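Local coordinates for protein sulfatase (Bacteroides fragilis CAG:558, PDB 6USS) that probably hydrolyses aryl sulfate esters as a calcium-dependent gut bacterial enzyme of the sulfatase family, at residues A[104-110]-A[129-134]. The protein carries 1 engineered substitution. Numbering follows the deposited sequence.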
loop_
_atom_site.group_PDB
_atom_site.type_symbol
_atom_site.label_atom_id
_atom_site.label_comp_id
_atom_site.label_asym_id
_atom_site.label_seq_id
_atom_site.Cartn_x
_atom_site.Cartn_y
_atom_site.Cartn_z
ATOM N N HIS A 104 -19.873 -1.664 -14.758
ATOM C CA HIS A 104 -19.234 -2.320 -13.624
ATOM C C HIS A 104 -20.231 -2.900 -12.625
ATOM O O HIS A 104 -19.822 -3.676 -11.755
ATOM C CB HIS A 104 -18.230 -1.384 -12.919
ATOM C CG HIS A 104 -18.827 -0.139 -12.337
ATOM N ND1 HIS A 104 -19.810 -0.155 -11.365
ATOM C CD2 HIS A 104 -18.543 1.167 -12.563
ATOM C CE1 HIS A 104 -20.111 1.088 -11.030
ATOM N NE2 HIS A 104 -19.357 1.909 -11.744
ATOM N N ARG A 105 -21.515 -2.567 -12.737
ATOM C CA ARG A 105 -22.598 -3.200 -11.988
ATOM C C ARG A 105 -22.523 -2.988 -10.481
ATOM O O ARG A 105 -23.246 -3.662 -9.737
ATOM C CB ARG A 105 -22.672 -4.703 -12.265
ATOM C CG ARG A 105 -22.880 -5.024 -13.720
ATOM C CD ARG A 105 -22.494 -6.445 -13.997
ATOM N NE ARG A 105 -23.105 -6.960 -15.214
ATOM C CZ ARG A 105 -23.071 -8.242 -15.563
ATOM N NH1 ARG A 105 -22.466 -9.118 -14.777
ATOM N NH2 ARG A 105 -23.640 -8.655 -16.689
ATOM N N VAL A 106 -21.671 -2.088 -10.001
ATOM C CA VAL A 106 -21.769 -1.658 -8.611
ATOM C C VAL A 106 -22.744 -0.488 -8.594
ATOM O O VAL A 106 -22.331 0.669 -8.478
ATOM C CB VAL A 106 -20.394 -1.264 -8.033
ATOM C CG1 VAL A 106 -20.424 -1.296 -6.541
ATOM C CG2 VAL A 106 -19.308 -2.183 -8.546
ATOM N N THR A 107 -24.042 -0.781 -8.740
ATOM C CA THR A 107 -25.053 0.219 -9.080
ATOM C C THR A 107 -25.857 0.699 -7.884
ATOM O O THR A 107 -26.636 1.648 -8.027
ATOM C CB THR A 107 -26.025 -0.319 -10.156
ATOM O OG1 THR A 107 -26.382 -1.675 -9.870
ATOM C CG2 THR A 107 -25.399 -0.251 -11.554
ATOM N N ASN A 108 -25.701 0.078 -6.723
ATOM C CA ASN A 108 -26.253 0.602 -5.485
ATOM C C ASN A 108 -25.148 0.573 -4.436
ATOM O O ASN A 108 -24.038 0.102 -4.702
ATOM C CB ASN A 108 -27.484 -0.200 -5.065
ATOM C CG ASN A 108 -28.347 0.541 -4.095
ATOM O OD1 ASN A 108 -27.974 1.607 -3.595
ATOM N ND2 ASN A 108 -29.511 -0.032 -3.791
ATOM N N TRP A 109 -25.429 1.068 -3.230
ATOM C CA TRP A 109 -24.341 1.248 -2.271
ATOM C C TRP A 109 -23.922 -0.070 -1.605
ATOM O O TRP A 109 -24.746 -0.932 -1.298
ATOM C CB TRP A 109 -24.710 2.300 -1.219
ATOM C CG TRP A 109 -25.778 1.918 -0.250
ATOM C CD1 TRP A 109 -27.121 2.133 -0.385
ATOM C CD2 TRP A 109 -25.593 1.283 1.025
ATOM N NE1 TRP A 109 -27.789 1.660 0.727
ATOM C CE2 TRP A 109 -26.874 1.132 1.606
ATOM C CE3 TRP A 109 -24.471 0.833 1.732
ATOM C CZ2 TRP A 109 -27.063 0.535 2.860
ATOM C CZ3 TRP A 109 -24.657 0.253 2.979
ATOM C CH2 TRP A 109 -25.947 0.106 3.528
ATOM N N THR A 110 -22.619 -0.221 -1.388
ATOM C CA THR A 110 -22.048 -1.466 -0.893
ATOM C C THR A 110 -21.549 -1.324 0.540
ATOM O O THR A 110 -21.139 -0.237 0.969
ATOM C CB THR A 110 -20.884 -1.925 -1.773
ATOM O OG1 THR A 110 -19.776 -1.041 -1.587
ATOM C CG2 THR A 110 -21.279 -1.915 -3.227
ATOM N N TRP A 129 -26.408 -7.706 -9.034
ATOM C CA TRP A 129 -25.374 -6.702 -9.197
ATOM C C TRP A 129 -24.163 -6.995 -8.293
ATOM O O TRP A 129 -24.156 -7.937 -7.500
ATOM C CB TRP A 129 -25.980 -5.319 -8.950
ATOM C CG TRP A 129 -26.434 -5.031 -7.539
ATOM C CD1 TRP A 129 -27.616 -5.416 -6.943
ATOM C CD2 TRP A 129 -25.723 -4.262 -6.554
ATOM N NE1 TRP A 129 -27.672 -4.934 -5.646
ATOM C CE2 TRP A 129 -26.529 -4.219 -5.388
ATOM C CE3 TRP A 129 -24.488 -3.600 -6.549
ATOM C CZ2 TRP A 129 -26.132 -3.545 -4.230
ATOM C CZ3 TRP A 129 -24.096 -2.931 -5.394
ATOM C CH2 TRP A 129 -24.918 -2.910 -4.249
ATOM N N ASN A 130 -23.111 -6.189 -8.454
ATOM C CA ASN A 130 -21.799 -6.477 -7.864
ATOM C C ASN A 130 -21.690 -5.890 -6.454
ATOM O O ASN A 130 -20.939 -4.946 -6.194
ATOM C CB ASN A 130 -20.688 -5.960 -8.768
ATOM C CG ASN A 130 -20.363 -6.923 -9.888
ATOM O OD1 ASN A 130 -20.475 -8.131 -9.720
ATOM N ND2 ASN A 130 -19.954 -6.396 -11.038
ATOM N N VAL A 131 -22.417 -6.518 -5.525
ATOM C CA VAL A 131 -22.550 -6.067 -4.140
ATOM C C VAL A 131 -21.190 -5.911 -3.477
ATOM O O VAL A 131 -21.074 -5.242 -2.447
ATOM C CB VAL A 131 -23.408 -7.042 -3.312
ATOM C CG1 VAL A 131 -24.842 -7.047 -3.803
ATOM C CG2 VAL A 131 -22.801 -8.449 -3.363
ATOM N N ASN A 132 -20.158 -6.544 -4.037
ATOM C CA ASN A 132 -18.855 -6.527 -3.397
ATOM C C ASN A 132 -17.935 -5.449 -3.939
ATOM O O ASN A 132 -16.835 -5.274 -3.393
ATOM C CB ASN A 132 -18.171 -7.888 -3.536
ATOM C CG ASN A 132 -18.689 -8.912 -2.538
ATOM O OD1 ASN A 132 -19.444 -8.586 -1.606
ATOM N ND2 ASN A 132 -18.303 -10.167 -2.742
ATOM N N GLY A 133 -18.339 -4.731 -4.996
ATOM C CA GLY A 133 -17.617 -3.529 -5.383
ATOM C C GLY A 133 -16.600 -3.754 -6.478
ATOM O O GLY A 133 -16.844 -4.519 -7.414
ATOM N N VAL A 134 -15.448 -3.102 -6.391
ATOM C CA VAL A 134 -14.400 -3.312 -7.377
ATOM C C VAL A 134 -13.126 -3.738 -6.656
ATOM O O VAL A 134 -12.940 -3.483 -5.465
ATOM C CB VAL A 134 -14.143 -2.054 -8.227
ATOM C CG1 VAL A 134 -15.456 -1.554 -8.840
ATOM C CG2 VAL A 134 -13.453 -0.969 -7.378
#
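Trp129 lays its indole in the bend of segment 104-110, which curves round it. Over one face of the six-membered ring sits Asn108 CB, a CH-pi contact 4.0 Å from the centroid and 25° off the ring normal; Val131 CG1, from the same segment as the indole, lies over the opposite face. Two backbone oxygens, Arg105 O and Trp109 O, lie at the edge in the ring plane, and the methyl CG2 of Thr110 meets the same rim, 3.7 Å from Trp129 CZ3. With CG set between the backbone N and the carbonyl carbon (chi1 67°), the indole is swung toward residues 107-110.

Beside the indole, Asn130 illustrates how one residue can bind a helix end through both backbone and side chain. Arg105 leaves the helix with positive phi; Asn130 N donates to Arg105 O (2.8 Å), and Asn130 ND2 reaches His104 O at 2.8 Å, nearly straight, with an N-H...O angle of 165° and the acceptor close to the amide plane. Both donors stand above the carbonyl planes. Val106 CG1 lies against Trp129 CZ3 at the rim, and its CG2 is 3.9 Å from Val134 CG1.

A second shell fixes these groups. His104 ND1 accepts a hydrogen bond from Val106 N, which lies in the ring plane, while NE2 is hydrogen-bonded to Ser94 OG; Asp118 holds both Trp129 NE1 and Asn108 ND2. A type I turn spans Asn130 to Gly133.

Strand 133-135 pairs in parallel with 143-145, whose Phe144 touches His104 and Asn130. Helix 88-97 packs against Val134 and Trp109, the latter's side chain about 8 Å from the calcium ion. The buried contact joins the end of helix 101-104 to this small sheet.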